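Local structure of diguanylate cyclase (Pseudomonas aeruginosa, 5M3C) at residues L21-L25 and D137-V143; S124-I129 and R158-Y164; I238-D243 and A271-Q277; T371-I375 and F398-C404. The protein belongs to the diguanylate cyclase family and carries a GGDEF domain followed by an EAL domain, with guanosine-5'-triphosphate and calcium bound in the model. All coordinates share one frame; numbering follows the deposited sequence.

Contact 1. Residues L21-L25 and D137-V143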
# COMPACT_ATOMS: atom_id res chain seq x y z
N LEU B 21 -38.49 -25.12 -12.13
CA LEU B 21 -37.92 -24.29 -13.18
C LEU B 21 -38.61 -24.58 -14.51
O LEU B 21 -38.96 -23.66 -15.26
CB LEU B 21 -36.41 -24.52 -13.30
CG LEU B 21 -35.70 -23.79 -14.44
CD1 LEU B 21 -36.01 -22.30 -14.44
CD2 LEU B 21 -34.20 -24.01 -14.36
N ASN B 22 -38.80 -25.87 -14.80
CA ASN B 22 -39.50 -26.29 -16.01
C ASN B 22 -40.90 -25.70 -16.07
O ASN B 22 -41.31 -25.15 -17.10
CB ASN B 22 -39.57 -27.81 -16.10
CG ASN B 22 -38.30 -28.43 -16.65
OD1 ASN B 22 -37.53 -27.77 -17.36
ND2 ASN B 22 -38.07 -29.70 -16.35
N HIS B 23 -41.64 -25.81 -14.97
CA HIS B 23 -43.00 -25.25 -14.93
C HIS B 23 -42.99 -23.75 -15.18
O HIS B 23 -43.82 -23.24 -15.93
CB HIS B 23 -43.67 -25.55 -13.58
CG HIS B 23 -44.98 -24.85 -13.40
ND1 HIS B 23 -46.08 -25.11 -14.19
CD2 HIS B 23 -45.37 -23.89 -12.52
CE1 HIS B 23 -47.08 -24.35 -13.81
NE2 HIS B 23 -46.68 -23.60 -12.80
N ALA B 24 -42.04 -23.05 -14.56
CA ALA B 24 -41.93 -21.60 -14.72
C ALA B 24 -41.67 -21.24 -16.18
O ALA B 24 -42.26 -20.29 -16.71
CB ALA B 24 -40.81 -21.07 -13.84
N LEU B 25 -40.79 -21.99 -16.82
CA LEU B 25 -40.48 -21.77 -18.23
C LEU B 25 -41.75 -21.85 -19.08
O LEU B 25 -41.97 -21.02 -19.96
CB LEU B 25 -39.44 -22.78 -18.72
CG LEU B 25 -37.98 -22.32 -18.67
CD1 LEU B 25 -37.74 -21.33 -17.54
CD2 LEU B 25 -37.05 -23.52 -18.56
N ASP B 137 -33.94 -20.95 -22.88
CA ASP B 137 -35.36 -21.28 -22.77
C ASP B 137 -35.60 -22.68 -22.21
O ASP B 137 -36.73 -23.16 -22.21
CB ASP B 137 -36.05 -21.16 -24.13
CG ASP B 137 -37.55 -21.35 -24.04
OD1 ASP B 137 -38.16 -20.84 -23.07
OD2 ASP B 137 -38.13 -22.02 -24.93
N ASP B 138 -34.54 -23.34 -21.75
CA ASP B 138 -34.69 -24.64 -21.08
C ASP B 138 -33.82 -24.71 -19.82
O ASP B 138 -32.88 -23.94 -19.65
CB ASP B 138 -34.36 -25.79 -22.02
CG ASP B 138 -32.89 -25.84 -22.41
OD1 ASP B 138 -32.34 -24.78 -22.77
OD2 ASP B 138 -32.30 -26.94 -22.35
N ALA B 139 -34.16 -25.65 -18.94
CA ALA B 139 -33.55 -25.75 -17.61
C ALA B 139 -32.03 -25.93 -17.62
O ALA B 139 -31.31 -25.19 -16.95
CB ALA B 139 -34.21 -26.87 -16.82
N PRO B 140 -31.54 -26.93 -18.37
CA PRO B 140 -30.10 -27.22 -18.40
C PRO B 140 -29.23 -26.02 -18.81
O PRO B 140 -28.21 -25.75 -18.17
CB PRO B 140 -29.99 -28.34 -19.44
CG PRO B 140 -31.33 -28.98 -19.46
CD PRO B 140 -32.31 -27.88 -19.19
N THR B 141 -29.62 -25.32 -19.87
CA THR B 141 -28.80 -24.22 -20.38
C THR B 141 -28.86 -23.00 -19.46
O THR B 141 -27.89 -22.25 -19.35
CB THR B 141 -29.21 -23.79 -21.81
OG1 THR B 141 -30.43 -23.04 -21.75
CG2 THR B 141 -29.38 -25.00 -22.72
N LEU B 142 -30.00 -22.81 -18.80
CA LEU B 142 -30.14 -21.72 -17.84
C LEU B 142 -29.25 -21.97 -16.63
O LEU B 142 -28.54 -21.07 -16.17
CB LEU B 142 -31.60 -21.57 -17.39
CG LEU B 142 -32.51 -20.83 -18.38
CD1 LEU B 142 -33.95 -20.81 -17.88
CD2 LEU B 142 -32.01 -19.42 -18.62
N VAL B 143 -29.26 -23.21 -16.14
CA VAL B 143 -28.38 -23.59 -15.04
C VAL B 143 -26.92 -23.46 -15.47
O VAL B 143 -26.11 -22.85 -14.77
CB VAL B 143 -28.65 -25.03 -14.56
CG1 VAL B 143 -27.49 -25.54 -13.71
CG2 VAL B 143 -29.95 -25.09 -13.77

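Contact 2. Residues S124-I129 and R158-Y164. With GTP (guanosine-5'-triphosphate), chain I.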
# COMPACT_ATOMS: atom_id res chain seq x y z
N SER B 124 -18.75 -15.54 2.86
CA SER B 124 -19.10 -14.75 1.69
C SER B 124 -19.53 -15.67 0.55
O SER B 124 -19.47 -16.89 0.68
CB SER B 124 -17.91 -13.90 1.26
OG SER B 124 -18.19 -13.18 0.08
N ALA B 125 -19.96 -15.08 -0.56
CA ALA B 125 -20.41 -15.87 -1.71
C ALA B 125 -20.32 -15.09 -3.01
O ALA B 125 -20.38 -13.86 -3.01
CB ALA B 125 -21.83 -16.36 -1.48
N SER B 126 -20.17 -15.81 -4.11
CA SER B 126 -20.19 -15.21 -5.44
C SER B 126 -21.50 -15.59 -6.14
O SER B 126 -22.02 -16.68 -5.93
CB SER B 126 -18.99 -15.68 -6.25
OG SER B 126 -17.79 -15.47 -5.54
N VAL B 127 -22.02 -14.69 -6.96
CA VAL B 127 -23.34 -14.90 -7.54
C VAL B 127 -23.34 -14.69 -9.05
O VAL B 127 -22.90 -13.66 -9.55
CB VAL B 127 -24.39 -13.97 -6.91
CG1 VAL B 127 -25.78 -14.32 -7.42
CG2 VAL B 127 -24.33 -14.05 -5.40
N GLY B 128 -23.86 -15.68 -9.76
CA GLY B 128 -24.03 -15.58 -11.21
C GLY B 128 -25.50 -15.50 -11.53
O GLY B 128 -26.31 -16.16 -10.89
N ILE B 129 -25.86 -14.68 -12.52
CA ILE B 129 -27.26 -14.51 -12.89
C ILE B 129 -27.52 -14.93 -14.33
O ILE B 129 -26.79 -14.54 -15.24
CB ILE B 129 -27.73 -13.05 -12.74
CG1 ILE B 129 -27.33 -12.50 -11.37
CG2 ILE B 129 -29.23 -12.95 -12.92
CD1 ILE B 129 -27.68 -11.04 -11.18
N ARG B 158 -14.48 -11.58 -5.80
CA ARG B 158 -15.40 -12.40 -5.03
C ARG B 158 -16.40 -11.51 -4.31
O ARG B 158 -16.37 -10.29 -4.47
CB ARG B 158 -14.64 -13.28 -4.04
CG ARG B 158 -14.32 -14.67 -4.58
CD ARG B 158 -13.40 -15.44 -3.65
NE ARG B 158 -13.16 -16.81 -4.10
CZ ARG B 158 -12.32 -17.16 -5.07
NH1 ARG B 158 -11.62 -16.23 -5.71
NH2 ARG B 158 -12.17 -18.43 -5.40
N SER B 159 -17.29 -12.12 -3.54
CA SER B 159 -18.31 -11.37 -2.83
C SER B 159 -18.96 -10.37 -3.79
O SER B 159 -19.27 -9.25 -3.42
CB SER B 159 -17.68 -10.63 -1.64
OG SER B 159 -18.68 -10.08 -0.80
N ARG B 160 -19.14 -10.81 -5.04
CA ARG B 160 -19.67 -9.95 -6.09
C ARG B 160 -20.76 -10.67 -6.90
O ARG B 160 -21.01 -11.86 -6.70
CB ARG B 160 -18.54 -9.51 -7.03
CG ARG B 160 -17.92 -10.65 -7.82
CD ARG B 160 -16.81 -10.16 -8.75
NE ARG B 160 -17.29 -9.18 -9.72
CZ ARG B 160 -17.01 -7.88 -9.68
NH1 ARG B 160 -16.25 -7.39 -8.71
NH2 ARG B 160 -17.50 -7.07 -10.61
N ILE B 161 -21.38 -9.94 -7.81
CA ILE B 161 -22.44 -10.47 -8.66
C ILE B 161 -22.06 -10.29 -10.12
O ILE B 161 -21.45 -9.29 -10.49
CB ILE B 161 -23.78 -9.75 -8.38
CG1 ILE B 161 -24.26 -10.09 -6.97
CG2 ILE B 161 -24.83 -10.15 -9.40
CD1 ILE B 161 -25.46 -9.29 -6.51
N GLU B 162 -22.40 -11.27 -10.96
CA GLU B 162 -22.13 -11.15 -12.39
C GLU B 162 -23.28 -11.68 -13.24
O GLU B 162 -23.91 -12.68 -12.90
CB GLU B 162 -20.84 -11.89 -12.76
CG GLU B 162 -19.58 -11.22 -12.23
CD GLU B 162 -19.30 -9.88 -12.88
OE1 GLU B 162 -19.52 -9.75 -14.11
OE2 GLU B 162 -18.84 -8.96 -12.17
N TYR B 163 -23.53 -11.00 -14.35
CA TYR B 163 -24.53 -11.44 -15.32
C TYR B 163 -23.90 -12.32 -16.38
O TYR B 163 -22.69 -12.25 -16.62
CB TYR B 163 -25.22 -10.24 -15.97
CG TYR B 163 -26.30 -9.64 -15.12
CD1 TYR B 163 -26.01 -8.64 -14.21
CD2 TYR B 163 -27.61 -10.08 -15.22
CE1 TYR B 163 -27.00 -8.08 -13.42
CE2 TYR B 163 -28.61 -9.53 -14.43
CZ TYR B 163 -28.30 -8.53 -13.53
OH TYR B 163 -29.28 -7.98 -12.74
N TYR B 164 -24.72 -13.14 -17.02
CA TYR B 164 -24.25 -14.03 -18.06
C TYR B 164 -23.90 -13.23 -19.31
O TYR B 164 -24.49 -12.18 -19.57
CB TYR B 164 -25.31 -15.08 -18.40
CG TYR B 164 -24.92 -15.97 -19.56
CD1 TYR B 164 -23.89 -16.88 -19.44
CD2 TYR B 164 -25.59 -15.88 -20.77
CE1 TYR B 164 -23.52 -17.70 -20.50
CE2 TYR B 164 -25.23 -16.69 -21.84
CZ TYR B 164 -24.20 -17.59 -21.70
OH TYR B 164 -23.84 -18.40 -22.75
PG GTP I . -14.01 -21.01 -4.05
O1G GTP I . -12.96 -21.14 -5.13
O2G GTP I . -14.30 -19.60 -3.62
O3G GTP I . -15.25 -21.84 -4.29
O3B GTP I . -13.34 -21.64 -2.72
PB GTP I . -13.91 -22.98 -2.03
O1B GTP I . -12.90 -23.46 -1.02
O2B GTP I . -15.34 -22.73 -1.59
O3A GTP I . -13.89 -23.98 -3.29
PA GTP I . -14.90 -25.23 -3.43
O1A GTP I . -14.22 -26.31 -4.23
O2A GTP I . -16.26 -24.72 -3.86
O5' GTP I . -15.02 -25.74 -1.92
C5' GTP I . -16.25 -26.28 -1.47
C4' GTP I . -16.10 -26.62 -0.00
O4' GTP I . -17.38 -26.82 0.58
C3' GTP I . -15.29 -27.89 0.19
O3' GTP I . -14.15 -27.65 1.03
C2' GTP I . -16.25 -28.86 0.85
O2' GTP I . -15.61 -29.65 1.85
C1' GTP I . -17.30 -27.95 1.44
N9 GTP I . -18.59 -28.66 1.55
C8 GTP I . -19.34 -29.13 0.53
N7 GTP I . -20.46 -29.73 1.01
C5 GTP I . -20.43 -29.65 2.35
C6 GTP I . -21.29 -30.07 3.48
O6 GTP I . -22.36 -30.68 3.26
N1 GTP I . -20.89 -29.78 4.73
C2 GTP I . -19.74 -29.13 4.98
N2 GTP I . -19.40 -28.87 6.27
N3 GTP I . -18.91 -28.71 4.00
C4 GTP I . -19.19 -28.94 2.70

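Contact 3. Residues I238-D243 and A271-Q277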
# COMPACT_ATOMS: atom_id res chain seq x y z
N ILE B 238 1.33 -22.20 -7.01
CA ILE B 238 2.50 -21.34 -7.04
C ILE B 238 3.64 -21.92 -6.19
O ILE B 238 4.80 -21.84 -6.58
CB ILE B 238 2.17 -19.91 -6.57
CG1 ILE B 238 3.35 -18.97 -6.84
CG2 ILE B 238 1.81 -19.89 -5.09
CD1 ILE B 238 3.66 -18.77 -8.31
N LEU B 239 3.30 -22.50 -5.04
CA LEU B 239 4.32 -23.10 -4.18
C LEU B 239 4.97 -24.29 -4.89
O LEU B 239 6.20 -24.37 -4.95
CB LEU B 239 3.73 -23.50 -2.83
CG LEU B 239 3.22 -22.34 -1.96
CD1 LEU B 239 2.69 -22.85 -0.63
CD2 LEU B 239 4.32 -21.31 -1.74
N PRO B 240 4.16 -25.21 -5.42
CA PRO B 240 4.70 -26.30 -6.24
C PRO B 240 5.50 -25.79 -7.44
O PRO B 240 6.53 -26.36 -7.80
CB PRO B 240 3.45 -27.05 -6.71
CG PRO B 240 2.40 -26.72 -5.71
CD PRO B 240 2.70 -25.34 -5.22
N LEU B 241 5.01 -24.71 -8.05
CA LEU B 241 5.68 -24.12 -9.21
C LEU B 241 7.05 -23.57 -8.82
O LEU B 241 8.05 -23.88 -9.46
CB LEU B 241 4.82 -23.00 -9.80
CG LEU B 241 5.38 -22.28 -11.03
CD1 LEU B 241 5.54 -23.24 -12.20
CD2 LEU B 241 4.49 -21.12 -11.42
N GLY B 242 7.07 -22.75 -7.77
CA GLY B 242 8.31 -22.12 -7.31
C GLY B 242 9.36 -23.14 -6.91
O GLY B 242 10.54 -22.98 -7.22
N ASP B 243 8.92 -24.19 -6.22
CA ASP B 243 9.81 -25.25 -5.79
C ASP B 243 10.42 -25.92 -7.02
O ASP B 243 11.64 -26.12 -7.08
CB ASP B 243 9.05 -26.29 -4.96
CG ASP B 243 9.88 -26.82 -3.81
OD1 ASP B 243 10.05 -26.09 -2.82
OD2 ASP B 243 10.34 -27.98 -3.90
N ALA B 271 8.37 -15.84 -6.22
CA ALA B 271 7.00 -15.42 -5.97
C ALA B 271 6.81 -15.03 -4.51
O ALA B 271 7.48 -15.56 -3.63
CB ALA B 271 6.03 -16.54 -6.34
N GLY B 272 5.90 -14.10 -4.26
CA GLY B 272 5.66 -13.60 -2.91
C GLY B 272 5.39 -14.70 -1.90
O GLY B 272 5.94 -14.69 -0.80
N ALA B 273 4.55 -15.65 -2.28
CA ALA B 273 4.12 -16.71 -1.37
C ALA B 273 5.26 -17.64 -0.98
O ALA B 273 5.29 -18.15 0.14
CB ALA B 273 2.98 -17.50 -1.99
N GLN B 274 6.21 -17.86 -1.89
CA GLN B 274 7.37 -18.69 -1.59
C GLN B 274 8.12 -18.16 -0.38
O GLN B 274 8.70 -18.93 0.38
CB GLN B 274 8.33 -18.74 -2.78
CG GLN B 274 7.79 -19.46 -4.00
CD GLN B 274 8.85 -19.61 -5.08
OE1 GLN B 274 8.74 -19.01 -6.15
NE2 GLN B 274 9.87 -20.40 -4.80
N LEU B 275 8.11 -16.85 -0.21
CA LEU B 275 8.79 -16.22 0.91
C LEU B 275 8.04 -16.52 2.20
O LEU B 275 8.63 -16.58 3.28
CB LEU B 275 8.88 -14.71 0.70
CG LEU B 275 10.17 -14.05 1.19
CD1 LEU B 275 11.35 -14.51 0.35
CD2 LEU B 275 10.04 -12.54 1.15
N GLY B 276 6.73 -16.73 2.08
CA GLY B 276 5.88 -17.07 3.21
C GLY B 276 6.09 -18.49 3.72
O GLY B 276 5.71 -18.81 4.84
N GLN B 277 6.69 -19.34 2.89
CA GLN B 277 6.98 -20.72 3.28
C GLN B 277 7.96 -20.75 4.46
O GLN B 277 9.05 -20.19 4.37
CB GLN B 277 7.56 -21.52 2.11
CG GLN B 277 6.51 -22.21 1.25
CD GLN B 277 7.09 -23.35 0.43
OE1 GLN B 277 8.05 -23.16 -0.32
NE2 GLN B 277 6.50 -24.53 0.56

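Contact 4. Residues T371-I375 and F398-C404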
# COMPACT_ATOMS: atom_id res chain seq x y z
N THR B 371 15.67 6.98 -15.07
CA THR B 371 16.74 6.00 -15.19
C THR B 371 18.03 6.57 -14.61
O THR B 371 18.78 5.88 -13.93
CB THR B 371 16.97 5.58 -16.65
OG1 THR B 371 15.75 5.05 -17.20
CG2 THR B 371 18.07 4.54 -16.75
N ARG B 372 18.26 7.85 -14.88
CA ARG B 372 19.45 8.54 -14.38
C ARG B 372 19.36 8.66 -12.85
O ARG B 372 20.37 8.58 -12.15
CB ARG B 372 19.55 9.92 -15.03
CG ARG B 372 20.97 10.39 -15.34
CD ARG B 372 20.99 11.23 -16.61
NE ARG B 372 19.78 12.04 -16.75
CZ ARG B 372 19.30 12.49 -17.90
NH1 ARG B 372 19.92 12.22 -19.05
NH2 ARG B 372 18.19 13.22 -17.92
N ALA B 373 18.15 8.85 -12.35
CA ALA B 373 17.91 8.94 -10.91
C ALA B 373 18.15 7.60 -10.21
O ALA B 373 18.84 7.53 -9.20
CB ALA B 373 16.50 9.43 -10.64
N ILE B 374 17.56 6.55 -10.77
CA ILE B 374 17.67 5.21 -10.20
C ILE B 374 19.13 4.75 -10.10
O ILE B 374 19.52 4.13 -9.12
CB ILE B 374 16.89 4.18 -11.03
CG1 ILE B 374 15.40 4.49 -10.99
CG2 ILE B 374 17.14 2.78 -10.52
CD1 ILE B 374 14.57 3.61 -11.90
N ILE B 375 19.92 5.05 -11.13
CA ILE B 375 21.33 4.69 -11.13
C ILE B 375 22.04 5.40 -9.98
O ILE B 375 22.74 4.76 -9.18
CB ILE B 375 22.02 5.05 -12.46
CG1 ILE B 375 21.47 4.17 -13.59
CG2 ILE B 375 23.53 4.88 -12.35
CD1 ILE B 375 21.80 4.66 -14.98
N PHE B 398 23.06 5.01 -24.34
CA PHE B 398 22.64 5.89 -23.26
C PHE B 398 23.09 5.35 -21.91
O PHE B 398 23.80 6.02 -21.16
CB PHE B 398 21.11 6.03 -23.26
CG PHE B 398 20.57 6.90 -22.16
CD1 PHE B 398 20.51 6.44 -20.85
CD2 PHE B 398 20.10 8.17 -22.44
CE1 PHE B 398 20.01 7.23 -19.85
CE2 PHE B 398 19.59 8.98 -21.43
CZ PHE B 398 19.55 8.51 -20.13
N LEU B 399 22.67 4.12 -21.60
CA LEU B 399 22.96 3.51 -20.32
C LEU B 399 24.45 3.54 -19.97
O LEU B 399 24.81 3.57 -18.80
CB LEU B 399 22.45 2.06 -20.30
CG LEU B 399 20.92 1.92 -20.28
CD1 LEU B 399 20.50 0.49 -20.61
CD2 LEU B 399 20.35 2.34 -18.93
N THR B 400 25.30 3.54 -20.99
CA THR B 400 26.75 3.52 -20.77
C THR B 400 27.29 4.92 -20.44
O THR B 400 28.15 5.06 -19.57
CB THR B 400 27.51 2.95 -21.98
OG1 THR B 400 26.87 1.75 -22.42
CG2 THR B 400 28.96 2.65 -21.61
N HIS B 401 26.78 5.93 -21.13
CA HIS B 401 27.19 7.31 -20.88
C HIS B 401 26.63 7.82 -19.55
O HIS B 401 27.09 8.84 -19.02
CB HIS B 401 26.72 8.24 -22.00
CG HIS B 401 27.28 7.89 -23.35
ND1 HIS B 401 28.60 8.11 -23.69
CD2 HIS B 401 26.69 7.36 -24.45
CE1 HIS B 401 28.80 7.71 -24.93
NE2 HIS B 401 27.66 7.26 -25.42
N GLU B 402 25.64 7.11 -19.01
CA GLU B 402 25.00 7.50 -17.75
C GLU B 402 25.44 6.63 -16.58
O GLU B 402 24.87 6.72 -15.49
CB GLU B 402 23.48 7.46 -17.90
CG GLU B 402 22.94 8.40 -18.97
CD GLU B 402 23.23 9.86 -18.67
OE1 GLU B 402 23.08 10.69 -19.59
OE2 GLU B 402 23.60 10.17 -17.52
N GLY B 403 26.44 5.78 -16.81
CA GLY B 403 27.08 5.03 -15.74
C GLY B 403 26.35 3.79 -15.27
O GLY B 403 26.62 3.28 -14.18
N CYS B 404 25.42 3.29 -16.08
CA CYS B 404 24.71 2.06 -15.73
C CYS B 404 25.66 0.87 -15.78
O CYS B 404 26.27 0.60 -16.81
CB CYS B 404 23.52 1.82 -16.67
SG CYS B 404 22.41 0.50 -16.12

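Contact 1. Residues L21-L25 and D137-V143
Asp138, whose CA rests against the CD2 methyl of Leu25, accepts on OD1 a hydrogen bond of 2.8 Å from Thr141 OG1. The hydroxyl reaches OD1 from above the carboxylate plane, 40° out of it, and ties the residue just before helix 139-155 to the first turn of that helix. The partner is helix 14-31, and the two short helical segments run nearly crosswise, at 105°. What meets between them is mostly leucine methyls laid on side chains and on the backbone at the helix start. Leu25 splits its work between two branches: CD2 covers the backbone where the helix starts, 3.6 Å from Ala139 N and much the same from Asp138 CA, while CD1 goes tip to tip with Leu142 CD1 at 3.8 Å. One turn earlier, Leu21 has its CG turned opposite the backbone N (chi1 176°), which carries CD2 to Ala139, 3.7 Å from CA and 3.8 Å from CB. The Ala139 methyl thus lies between Leu21 CD2 and the amide of Asn22, whose OD1 is 3.5 Å from Ala139 CB. Farther in, Phe132 of strand 119-132 touches both Leu25 and Leu142, and Leu89 of strand 85-90 touches Leu21, so the leucine layer runs down onto the sheet of the GGDEF domain. Asp137 sits at the outer rim, with a weak, long ion pair to Arg29. The two helices are therefore held by branched side chains laid over a helix start, with the polar groups kept to the outside; the carboxylate of Asp138 probably also suits the positive end of the helix dipole.

Contact 2. Residues S124-I129 and R158-Y164
Strands 119-132 and 161-163 run parallel here, 18° apart, pairing Val127 with Ile161, Gly128 with Glu162 and Ile129 with Tyr163. Val127 N bonds to Arg160 O, Glu162 N gives a 2.8 Å hydrogen bond to Val127 O, and Ile129 N bonds to Glu162 O; Tyr164 N to Ile129 O is a weak fourth bond. Ile129 CD1 sits over one face of the Tyr163 ring, 3.7 Å from its centroid and 20° off the normal, in a CH-pi contact, and the same methyl also meets Ile161 CG2 at 3.5 Å. At the start of the pair Ser124 OG and Ser126 OG both bond to Asp43, which also takes the N-H of Ser159. Next to them Arg158, part of the guanosine-5'-triphosphate pocket and extended from CG to NE, brings its guanidinium edge to the terminal phosphate: NE reaches O2G at 3.1 Å and NH2 reaches O1G at 2.8 Å, with a weaker NH2 bond to O2G. Arg160 instead grips Glu162 side-on, NE (2.9 Å) and NH2 both on OE2, and Arg156 shares that oxygen in a further salt bridge, so three nitrogens probably help keep the carboxylate charged. Helix 139-155 provides the crossover of this beta-alpha-beta unit and lays Ala153 on Arg160 and Glu162. The face holding Ile129 and Ile161 is covered by Ala103 of helix 96-108, and strand 35-43 bonds to residues 124-128 through Asp43, Asp41, which is a calcium ligand, and Phe39.

Contact 3. Residues I238-D243 and A271-Q277
In the EAL domain, a TIM-barrel-like fold, the short, weakly bonded helix 272-276 follows strand 266-269, and the start of helix 238-259 packs across it. The two segment axes are 89° apart with a closest approach of 9.2 Å, so each helix offers only a small patch to the other. The strand that leads into this helix carries Asn269, a calcium ligand, but the side chain of Ala271 is about 11 Å from the bound calcium ion, so the contact does not itself reach the metal. Ile238 faces Ala271 and Ala273. Its CG1 branch, opposite the backbone N, sits 3.7 Å from Ala271 CB, and its CG2, in the crowded position between N and the carbonyl carbon, reaches toward Ala273 CB at 4.1 Å. Leu239 uses its CD2 methyl, which lies 3.8 Å from Ala273 O and equally far from Gln277 CG, the leucine and the glutamine coming from opposite directions. Asp243 has its OD2 in a salt bridge with Arg283. The closest meeting is at Gly242: with no side chain there, the carboxamide of Gln274 comes up to the bare backbone, OE1 3.3 Å and NE2 3.4 Å from Gly242 CA. This flat group is held from its own side of the contact, for Ala271 N gives OE1 a 3.2 Å hydrogen bond whose donor stands 45° above the carbonyl plane of the amide.

Contact 4. Residues T371-I375 and F398-C404
Beyond CB, the Arg372 side chain bends at chi2 and chi3, which folds it against Glu402, just past the end of helix 393-401. CG lies 3.4 Å from Glu402 OE2, and CD rests against the same oxygen. At the tip, NH1 forms a long salt bridge of 3.6 Å to Glu402 OE1, which lies in the guanidinium plane at its edge, although the carboxylate plane is turned 67° from it. NH1 also comes to 3.9 Å from Phe398 CZ, the side chains crossing at about a right angle. Glu402 is itself bent at chi2, its CG lying over one face of the Phe398 ring, offset toward the rim. Deeper in, the contact turns apolar: Ile375 CD1 meets Cys404 CB at 3.7 Å, and Thr371 CG2 meets Leu399 CD2 at 3.8 Å. The Ile375 methyls also cover the carbonyls of Glu402 and Gly403 at the helix end, CD1 lying 3.7 Å from Glu402 O. Both segments belong to the EAL domain, and Thr371 OG1 turns back to Asp367 O within its helix, 365-380. Gly403, with positive phi, is the C' residue of a Schellman motif, Cys404 N returning to Leu399 O at 2.8 Å. Ala387 of strand 384-387 backs both Leu399 and Cys404. The chemistry is thus layered: methyls toward the sheet, and at the outer rim a loose ion pair that probably acts through charge more than through bond direction.

Overall arrangement
Contacts 1 and 2 belong to the GGDEF part and contacts 3 and 4 to the EAL domain; contacts 1 and 4 lie on opposite sides of the chain's centre, about 65 Å apart between their centres. Contacts 1 and 2 share helix 139-155, whose start enters contact 1 and whose far end leads to the second strand of contact 2. All four are partly buried. Contact 2, built on main-chain bonds, holds the most buried residues, five, and alone reaches a bound nucleotide. The other three mix buried and exposed residues and rest on side chains, in part laid over backbone: contacts 1 and 4 with charged rims, contact 3 with an amide on a glycine.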